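Local coordinates for cobalamin biosynthesis protein CobN (Mycobacterium tuberculosis, PDB 7C6O), which serves as the large catalytic subunit of cobaltochelatase, the ATP-dependent enzyme that inserts cobalt into hydrogenobyrinic acid a,c-diamide on the way to cobalamin, at residues 518-523 / 1011-1016; 1025-1030 / 1082-1087. All blocks are in the same frame, centred on the assembly; numbering follows the deposited sequence.

Contact 1. Residues 518-523 / 1011-1016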
ATOM      1  N   VAL A 518      24.537 -16.402  -1.228  1.00 30.60           N
ATOM      2  CA  VAL A 518      24.694 -16.250  -2.671  1.00 29.95           C
ATOM      3  C   VAL A 518      23.397 -15.753  -3.297  1.00 23.73           C
ATOM      4  O   VAL A 518      23.418 -15.009  -4.286  1.00 25.31           O
ATOM      5  CB  VAL A 518      25.157 -17.581  -3.299  1.00 33.14           C
ATOM      6  CG1 VAL A 518      25.319 -17.442  -4.808  1.00 33.39           C
ATOM      7  CG2 VAL A 518      26.460 -18.037  -2.664  1.00 35.72           C
ATOM      8  N   ALA A 519      22.251 -16.132  -2.723  1.00 18.54           N
ATOM      9  CA  ALA A 519      20.970 -15.659  -3.239  1.00 19.89           C
ATOM     10  C   ALA A 519      20.809 -14.154  -3.058  1.00 17.72           C
ATOM     11  O   ALA A 519      20.058 -13.520  -3.808  1.00 16.02           O
ATOM     12  CB  ALA A 519      19.823 -16.402  -2.555  1.00 20.26           C
ATOM     13  N   ILE A 520      21.496 -13.564  -2.078  1.00 15.97           N
ATOM     14  CA  ILE A 520      21.406 -12.119  -1.890  1.00 16.88           C
ATOM     15  C   ILE A 520      22.029 -11.388  -3.071  1.00 17.42           C
ATOM     16  O   ILE A 520      21.537 -10.335  -3.498  1.00 18.49           O
ATOM     17  CB  ILE A 520      22.069 -11.709  -0.561  1.00 18.81           C
ATOM     18  CG1 ILE A 520      21.409 -12.433   0.615  1.00 18.06           C
ATOM     19  CG2 ILE A 520      21.997 -10.200  -0.376  1.00 18.22           C
ATOM     20  CD1 ILE A 520      22.090 -12.178   1.944  1.00 20.81           C
ATOM     21  N   TYR A 521      23.115 -11.933  -3.624  1.00 14.76           N
ATOM     22  CA  TYR A 521      23.792 -11.287  -4.740  1.00 16.59           C
ATOM     23  C   TYR A 521      23.143 -11.575  -6.087  1.00 17.04           C
ATOM     24  O   TYR A 521      23.434 -10.867  -7.057  1.00 19.13           O
ATOM     25  CB  TYR A 521      25.262 -11.718  -4.797  1.00 15.60           C
ATOM     26  CG  TYR A 521      26.160 -11.030  -3.790  1.00 16.92           C
ATOM     27  CD1 TYR A 521      26.245 -11.483  -2.479  1.00 19.51           C
ATOM     28  CD2 TYR A 521      26.932  -9.932  -4.155  1.00 19.69           C
ATOM     29  CE1 TYR A 521      27.069 -10.856  -1.556  1.00 20.11           C
ATOM     30  CE2 TYR A 521      27.758  -9.298  -3.239  1.00 19.80           C
ATOM     31  CZ  TYR A 521      27.824  -9.765  -1.944  1.00 19.80           C
ATOM     32  OH  TYR A 521      28.646  -9.139  -1.032  1.00 21.27           O
ATOM     33  N   HIS A 522      22.276 -12.586  -6.181  1.00 16.27           N
ATOM     34  CA  HIS A 522      21.836 -13.044  -7.497  1.00 16.52           C
ATOM     35  C   HIS A 522      20.355 -13.365  -7.626  1.00 19.95           C
ATOM     36  O   HIS A 522      19.873 -13.445  -8.761  1.00 22.38           O
ATOM     37  CB  HIS A 522      22.630 -14.286  -7.917  1.00 19.18           C
ATOM     38  CG  HIS A 522      24.101 -14.042  -8.046  1.00 24.91           C
ATOM     39  ND1 HIS A 522      24.667 -13.500  -9.179  1.00 27.69           N
ATOM     40  CD2 HIS A 522      25.120 -14.264  -7.183  1.00 27.84           C
ATOM     41  CE1 HIS A 522      25.973 -13.397  -9.009  1.00 28.51           C
ATOM     42  NE2 HIS A 522      26.274 -13.855  -7.807  1.00 27.48           N
ATOM     43  N   ASP A 523      19.608 -13.570  -6.544  1.00 19.64           N
ATOM     44  CA  ASP A 523      18.258 -14.131  -6.630  1.00 18.06           C
ATOM     45  C   ASP A 523      17.285 -13.355  -5.756  1.00 16.72           C
ATOM     46  O   ASP A 523      16.846 -13.845  -4.708  1.00 15.65           O
ATOM     47  CB  ASP A 523      18.271 -15.609  -6.238  1.00 19.86           C
ATOM     48  CG  ASP A 523      19.288 -16.406  -7.022  1.00 24.52           C
ATOM     49  OD1 ASP A 523      19.103 -16.567  -8.248  1.00 26.16           O
ATOM     50  OD2 ASP A 523      20.279 -16.855  -6.414  1.00 24.79           O
ATOM     51  N   ILE A1011      23.283  -6.596   4.713  1.00 16.15           N
ATOM     52  CA  ILE A1011      23.841  -6.106   5.972  1.00 16.22           C
ATOM     53  C   ILE A1011      23.650  -7.134   7.081  1.00 17.19           C
ATOM     54  O   ILE A1011      24.538  -7.339   7.919  1.00 19.21           O
ATOM     55  CB  ILE A1011      23.219  -4.742   6.334  1.00 19.92           C
ATOM     56  CG1 ILE A1011      24.078  -3.593   5.794  1.00 20.55           C
ATOM     57  CG2 ILE A1011      23.050  -4.596   7.841  1.00 21.17           C
ATOM     58  CD1 ILE A1011      24.271  -3.600   4.295  1.00 25.61           C
ATOM     59  N   ASP A1012      22.504  -7.816   7.091  1.00 17.18           N
ATOM     60  CA  ASP A1012      22.261  -8.826   8.116  1.00 21.20           C
ATOM     61  C   ASP A1012      23.143 -10.053   7.925  1.00 21.56           C
ATOM     62  O   ASP A1012      23.559 -10.671   8.911  1.00 20.94           O
ATOM     63  CB  ASP A1012      20.784  -9.217   8.128  1.00 21.18           C
ATOM     64  CG  ASP A1012      19.915  -8.178   8.807  0.48 23.67           C
ATOM     65  OD1 ASP A1012      20.477  -7.249   9.426  0.65 26.07           O
ATOM     66  OD2 ASP A1012      18.674  -8.284   8.724  0.47 22.94           O
ATOM     67  N   SER A1013      23.444 -10.417   6.676  1.00 20.56           N
ATOM     68  CA  SER A1013      24.341 -11.538   6.423  1.00 23.03           C
ATOM     69  C   SER A1013      25.795 -11.187   6.694  1.00 22.44           C
ATOM     70  O   SER A1013      26.601 -12.091   6.939  1.00 22.27           O
ATOM     71  CB  SER A1013      24.210 -12.011   4.978  1.00 22.16           C
ATOM     72  OG  SER A1013      24.929 -11.149   4.109  1.00 22.40           O
ATOM     73  N   ARG A1014      26.143  -9.903   6.630  1.00 18.48           N
ATOM     74  CA  ARG A1014      27.497  -9.385   6.805  1.00 19.43           C
ATOM     75  C   ARG A1014      28.460  -9.864   5.724  1.00 19.75           C
ATOM     76  O   ARG A1014      29.668  -9.635   5.837  1.00 18.41           O
ATOM     77  CB  ARG A1014      28.057  -9.724   8.196  1.00 23.22           C
ATOM     78  CG  ARG A1014      27.128  -9.345   9.344  1.00 23.48           C
ATOM     79  CD  ARG A1014      27.830  -9.418  10.693  1.00 26.64           C
ATOM     80  NE  ARG A1014      28.141 -10.785  11.099  0.86 27.92           N
ATOM     81  CZ  ARG A1014      28.705 -11.104  12.260  0.21 29.59           C
ATOM     82  NH1 ARG A1014      29.020 -10.151  13.129  0.59 29.93           N
ATOM     83  NH2 ARG A1014      28.953 -12.371  12.554  0.52 30.68           N
ATOM     84  N   SER A1015      27.959 -10.499   4.663  1.00 20.86           N
ATOM     85  CA  SER A1015      28.816 -11.072   3.622  1.00 23.02           C
ATOM     86  C   SER A1015      29.092 -10.052   2.513  1.00 20.94           C
ATOM     87  O   SER A1015      28.739 -10.236   1.347  1.00 20.69           O
ATOM     88  CB  SER A1015      28.184 -12.340   3.060  1.00 26.95           C
ATOM     89  OG  SER A1015      28.081 -13.345   4.055  1.00 34.96           O
ATOM     90  N   TRP A1016      29.752  -8.964   2.906  1.00 20.02           N
ATOM     91  CA  TRP A1016      30.126  -7.889   1.997  1.00 19.62           C
ATOM     92  C   TRP A1016      31.358  -7.200   2.565  1.00 20.06           C
ATOM     93  O   TRP A1016      31.665  -7.326   3.752  1.00 21.96           O
ATOM     94  CB  TRP A1016      28.984  -6.885   1.804  1.00 16.08           C
ATOM     95  CG  TRP A1016      28.655  -6.123   3.055  1.00 15.65           C
ATOM     96  CD1 TRP A1016      27.844  -6.529   4.077  1.00 15.18           C
ATOM     97  CD2 TRP A1016      29.140  -4.825   3.419  1.00 17.59           C
ATOM     98  NE1 TRP A1016      27.792  -5.558   5.053  1.00 14.63           N
ATOM     99  CE2 TRP A1016      28.578  -4.503   4.671  1.00 15.78           C
ATOM    100  CE3 TRP A1016      29.991  -3.900   2.802  1.00 17.64           C
ATOM    101  CZ2 TRP A1016      28.844  -3.300   5.320  1.00 16.44           C
ATOM    102  CZ3 TRP A1016      30.252  -2.706   3.448  1.00 17.13           C
ATOM    103  CH2 TRP A1016      29.682  -2.416   4.695  1.00 17.49           C
TER

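Contact 2. Residues 1025-1030 / 1082-1087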
ATOM      1  N   VAL A1025      24.656  -5.935  -5.107  1.00 18.42           N
ATOM      2  CA  VAL A1025      23.380  -6.373  -4.545  1.00 16.68           C
ATOM      3  C   VAL A1025      22.272  -5.402  -4.933  1.00 15.42           C
ATOM      4  O   VAL A1025      21.201  -5.811  -5.397  1.00 16.50           O
ATOM      5  CB  VAL A1025      23.489  -6.536  -3.019  1.00 17.95           C
ATOM      6  CG1 VAL A1025      22.108  -6.737  -2.405  1.00 17.48           C
ATOM      7  CG2 VAL A1025      24.399  -7.713  -2.681  1.00 15.82           C
ATOM      8  N   TYR A1026      22.513  -4.099  -4.752  1.00 13.50           N
ATOM      9  CA  TYR A1026      21.528  -3.094  -5.146  1.00 13.22           C
ATOM     10  C   TYR A1026      21.124  -3.258  -6.606  1.00 15.30           C
ATOM     11  O   TYR A1026      19.937  -3.193  -6.943  1.00 16.34           O
ATOM     12  CB  TYR A1026      22.090  -1.694  -4.894  1.00 14.45           C
ATOM     13  CG  TYR A1026      21.159  -0.555  -5.249  1.00 15.24           C
ATOM     14  CD1 TYR A1026      21.121  -0.035  -6.541  1.00 15.87           C
ATOM     15  CD2 TYR A1026      20.335   0.018  -4.288  1.00 13.31           C
ATOM     16  CE1 TYR A1026      20.277   1.012  -6.867  1.00 15.22           C
ATOM     17  CE2 TYR A1026      19.491   1.068  -4.604  1.00 13.38           C
ATOM     18  CZ  TYR A1026      19.466   1.559  -5.895  1.00 14.42           C
ATOM     19  OH  TYR A1026      18.627   2.601  -6.215  1.00 15.44           O
ATOM     20  N   THR A1027      22.102  -3.497  -7.483  1.00 18.55           N
ATOM     21  CA  THR A1027      21.815  -3.633  -8.907  1.00 19.45           C
ATOM     22  C   THR A1027      21.139  -4.963  -9.223  1.00 19.61           C
ATOM     23  O   THR A1027      20.323  -5.037 -10.148  1.00 19.57           O
ATOM     24  CB  THR A1027      23.109  -3.479  -9.708  1.00 21.15           C
ATOM     25  OG1 THR A1027      23.748  -2.250  -9.335  1.00 22.91           O
ATOM     26  CG2 THR A1027      22.825  -3.455 -11.200  1.00 21.51           C
ATOM     27  N   ALA A1028      21.454  -6.016  -8.465  1.00 19.63           N
ATOM     28  CA  ALA A1028      20.806  -7.304  -8.695  1.00 16.60           C
ATOM     29  C   ALA A1028      19.327  -7.262  -8.338  1.00 16.54           C
ATOM     30  O   ALA A1028      18.529  -8.010  -8.916  1.00 15.37           O
ATOM     31  CB  ALA A1028      21.507  -8.398  -7.892  1.00 14.91           C
ATOM     32  N   TRP A1029      18.943  -6.406  -7.393  1.00 17.45           N
ATOM     33  CA  TRP A1029      17.557  -6.310  -6.960  1.00 16.01           C
ATOM     34  C   TRP A1029      16.788  -5.183  -7.635  1.00 15.54           C
ATOM     35  O   TRP A1029      15.555  -5.235  -7.661  1.00 19.42           O
ATOM     36  CB  TRP A1029      17.488  -6.116  -5.438  1.00 17.35           C
ATOM     37  CG  TRP A1029      17.861  -7.337  -4.643  1.00 15.12           C
ATOM     38  CD1 TRP A1029      19.048  -8.012  -4.682  1.00 15.32           C
ATOM     39  CD2 TRP A1029      17.047  -8.014  -3.678  1.00 14.19           C
ATOM     40  NE1 TRP A1029      19.019  -9.069  -3.806  1.00 16.63           N
ATOM     41  CE2 TRP A1029      17.805  -9.092  -3.176  1.00 16.40           C
ATOM     42  CE3 TRP A1029      15.752  -7.812  -3.187  1.00 14.96           C
ATOM     43  CZ2 TRP A1029      17.308  -9.970  -2.212  1.00 16.18           C
ATOM     44  CZ3 TRP A1029      15.263  -8.681  -2.226  1.00 13.37           C
ATOM     45  CH2 TRP A1029      16.039  -9.748  -1.750  1.00 14.48           C
ATOM     46  N   GLY A1030      17.472  -4.182  -8.186  1.00 15.04           N
ATOM     47  CA  GLY A1030      16.785  -3.026  -8.730  1.00 14.20           C
ATOM     48  C   GLY A1030      17.228  -2.581 -10.111  1.00 17.80           C
ATOM     49  O   GLY A1030      16.834  -1.504 -10.571  1.00 17.70           O
ATOM     50  N   VAL A1082      23.088   6.122  -2.929  1.00 13.33           N
ATOM     51  CA  VAL A1082      24.348   6.825  -2.688  1.00 14.75           C
ATOM     52  C   VAL A1082      25.532   5.894  -2.923  1.00 14.39           C
ATOM     53  O   VAL A1082      26.499   6.251  -3.605  1.00 12.25           O
ATOM     54  CB  VAL A1082      24.372   7.412  -1.265  1.00 13.15           C
ATOM     55  CG1 VAL A1082      25.746   7.983  -0.952  1.00 13.41           C
ATOM     56  CG2 VAL A1082      23.294   8.476  -1.107  1.00 12.74           C
ATOM     57  N   ALA A1083      25.470   4.685  -2.361  1.00 13.20           N
ATOM     58  CA  ALA A1083      26.598   3.764  -2.460  1.00 14.11           C
ATOM     59  C   ALA A1083      26.815   3.299  -3.895  1.00 14.72           C
ATOM     60  O   ALA A1083      27.959   3.136  -4.335  1.00 17.07           O
ATOM     61  CB  ALA A1083      26.380   2.564  -1.537  1.00 13.03           C
ATOM     62  N   THR A1084      25.730   3.084  -4.637  1.00 13.87           N
ATOM     63  CA  THR A1084      25.859   2.606  -6.011  1.00 14.75           C
ATOM     64  C   THR A1084      26.476   3.672  -6.909  1.00 16.78           C
ATOM     65  O   THR A1084      27.344   3.369  -7.737  1.00 16.04           O
ATOM     66  CB  THR A1084      24.493   2.164  -6.534  1.00 16.77           C
ATOM     67  OG1 THR A1084      23.989   1.113  -5.701  1.00 15.61           O
ATOM     68  CG2 THR A1084      24.600   1.654  -7.968  1.00 17.78           C
ATOM     69  N   VAL A1085      26.058   4.930  -6.744  1.00 16.91           N
ATOM     70  CA  VAL A1085      26.681   6.024  -7.487  1.00 17.27           C
ATOM     71  C   VAL A1085      28.154   6.145  -7.117  1.00 19.64           C
ATOM     72  O   VAL A1085      29.013   6.346  -7.986  1.00 19.84           O
ATOM     73  CB  VAL A1085      25.923   7.342  -7.238  1.00 16.12           C
ATOM     74  CG1 VAL A1085      26.635   8.511  -7.914  1.00 15.38           C
ATOM     75  CG2 VAL A1085      24.484   7.234  -7.727  1.00 14.34           C
ATOM     76  N   ARG A1086      28.473   6.026  -5.824  1.00 18.38           N
ATOM     77  CA  ARG A1086      29.869   6.103  -5.404  1.00 18.55           C
ATOM     78  C   ARG A1086      30.685   4.968  -6.010  1.00 18.84           C
ATOM     79  O   ARG A1086      31.812   5.182  -6.469  1.00 20.21           O
ATOM     80  CB  ARG A1086      29.970   6.080  -3.877  1.00 15.71           C
ATOM     81  CG  ARG A1086      31.391   6.293  -3.355  1.00 17.17           C
ATOM     82  CD  ARG A1086      31.465   6.322  -1.830  1.00 17.23           C
ATOM     83  NE  ARG A1086      31.005   5.070  -1.236  1.00 19.37           N
ATOM     84  CZ  ARG A1086      29.896   4.952  -0.513  1.00 19.60           C
ATOM     85  NH1 ARG A1086      29.142   6.016  -0.279  1.00 17.78           N
ATOM     86  NH2 ARG A1086      29.549   3.771  -0.016  1.00 19.79           N
ATOM     87  N   ALA A1087      30.127   3.755  -6.029  1.00 16.90           N
ATOM     88  CA  ALA A1087      30.831   2.627  -6.631  1.00 21.22           C
ATOM     89  C   ALA A1087      31.101   2.870  -8.110  1.00 19.72           C
ATOM     90  O   ALA A1087      32.190   2.563  -8.610  1.00 21.65           O
ATOM     91  CB  ALA A1087      30.026   1.342  -6.439  1.00 21.71           C
TER

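Contact 1. Residues 518-523 / 1011-1016
Tyr521 and Ser1015 illustrate how a side-chain hydroxyl can seize a main-chain carbonyl just beyond the end of a helix. Tyr521 OH donates to Ser1015 O over 2.6 Å, a short bond. The hydroxyl lies in the carbonyl plane on a lone pair, with a C=O...O angle of 144°. The acceptor lies at the edge of the tyrosine ring and near its plane, with Tyr521 CE1 3.4 Å from Ser1015 O. Tyr521 CG stands anti to its own carbonyl carbon (chi1 -78°), and from there the ring carries the hydroxyl across to the second segment, where Tyr521 OH also lies 3.6 Å from Trp1016 CA. One residue earlier, Ile520 adds an apolar touch: its longer branch, extended at chi2, brings the terminal methyl Ile520 CD1 to 3.7 Å from Ser1013 CB.

The turn behind Ser1015 O is consistent with a fixed position for this acceptor. Arg1014, with positive phi, is the first residue to leave the helix that includes Ser1013. Ser1015 then forms the centre of an inverse gamma turn, with a weak bond of 3.0 Å from Trp1016 N to Arg1014 O. An ST turn braces the same loop: Ser1013 OG accepts from Ser1015 N at 3.1 Å with a nearly straight N-H...O angle of 167°, while it also bonds to Leu1010 O one helical turn back.

Leu1010 and Gln1009 of helix 1007-1013 continue the bed on which Ile520 rests. Tyr521 packs on Asp1021, Gln1024 and Val1025 of helix 1019-1030, and Trp1016 makes a cation-pi contact with Arg1203 of helix 1187-1203. Helix 517-522 thus docks at the junction of two consecutive helices, near the surface of the protein.

Contact 2. Residues 1025-1030 / 1082-1087
In Tyr1026 the ring carbon CG points anti to the backbone N (chi1 -179°), and this throws the phenol across to Thr1084 on the facing helix. Thr1084 answers with a chi1 of -60°: OG1 is anti to the carbonyl carbon, while the methyl CG2 is anti to the backbone N. Together these torsions bring the threonine hydroxyl beside the root of the tyrosine. Thr1084 OG1 approaches Tyr1026 CD1 to 3.2 Å and Tyr1026 CB to 3.5 Å, and the two side chains cross at about a right angle.

This is a worked example of a polar atom used as a packing surface. No hydrogen bond spans the two segments; Thr1084 OG1 is instead bonded to Gly1080 O, one turn earlier in its own helix. With its polar need met there, the hydroxyl can lie against ring carbons in a buried interface. Thr1027 repeats the solution on the other helix, its OG1 being bonded to Ala1023 O, and it meets its partner more loosely, with Thr1027 OG1 4.2 Å from Thr1084 CG2. The phenol is secured further out, for Tyr1026 OH is hydrogen-bonded to Tyr1051 OH and the ring makes a cation-pi contact with Arg939. With Thr1084 packed at its root and Tyr1051 bonded at its hydroxyl, the ring is probably restricted in its rotation.

Across the two segments the nearest CA atoms, Tyr1026 CA and Thr1084 CA, are 7.2 Å apart, a close helix approach consistent with the small side chains of Thr1084 and Ala1087, both packed on Ala1023. A salt bridge from Arg1086 to Asp1019 joins the same two helices at the start of helix 1019-1030. Helix 1044-1051, which supplies Tyr1051, packs beside the pair, and Arg939 belongs to strand 935-940 of the neighbouring mixed sheet.

Overall arrangement
Following the chain from the N terminus, the first of the four segments, 518-523, lies on helix 517-522, and 487 residues separate it from 1011-1016, which closes contact 1. Contact 2 opens shortly afterwards on the next helix, 1019-1030, and closes a far smaller loop of 51 residues, which includes helix 1044-1051 and strand 1056-1061. The loops are in series, neither nested nor crossed, yet their centres are only about 13 Å apart. They meet directly: Ile520 O probably accepts a hydrogen bond from Trp1029 NE1 at 2.8 Å. Helix 1019-1030 is therefore shared, tying the distant helix 517-522 to helix 1072-1089 within one CobN/magnesium chelatase family region.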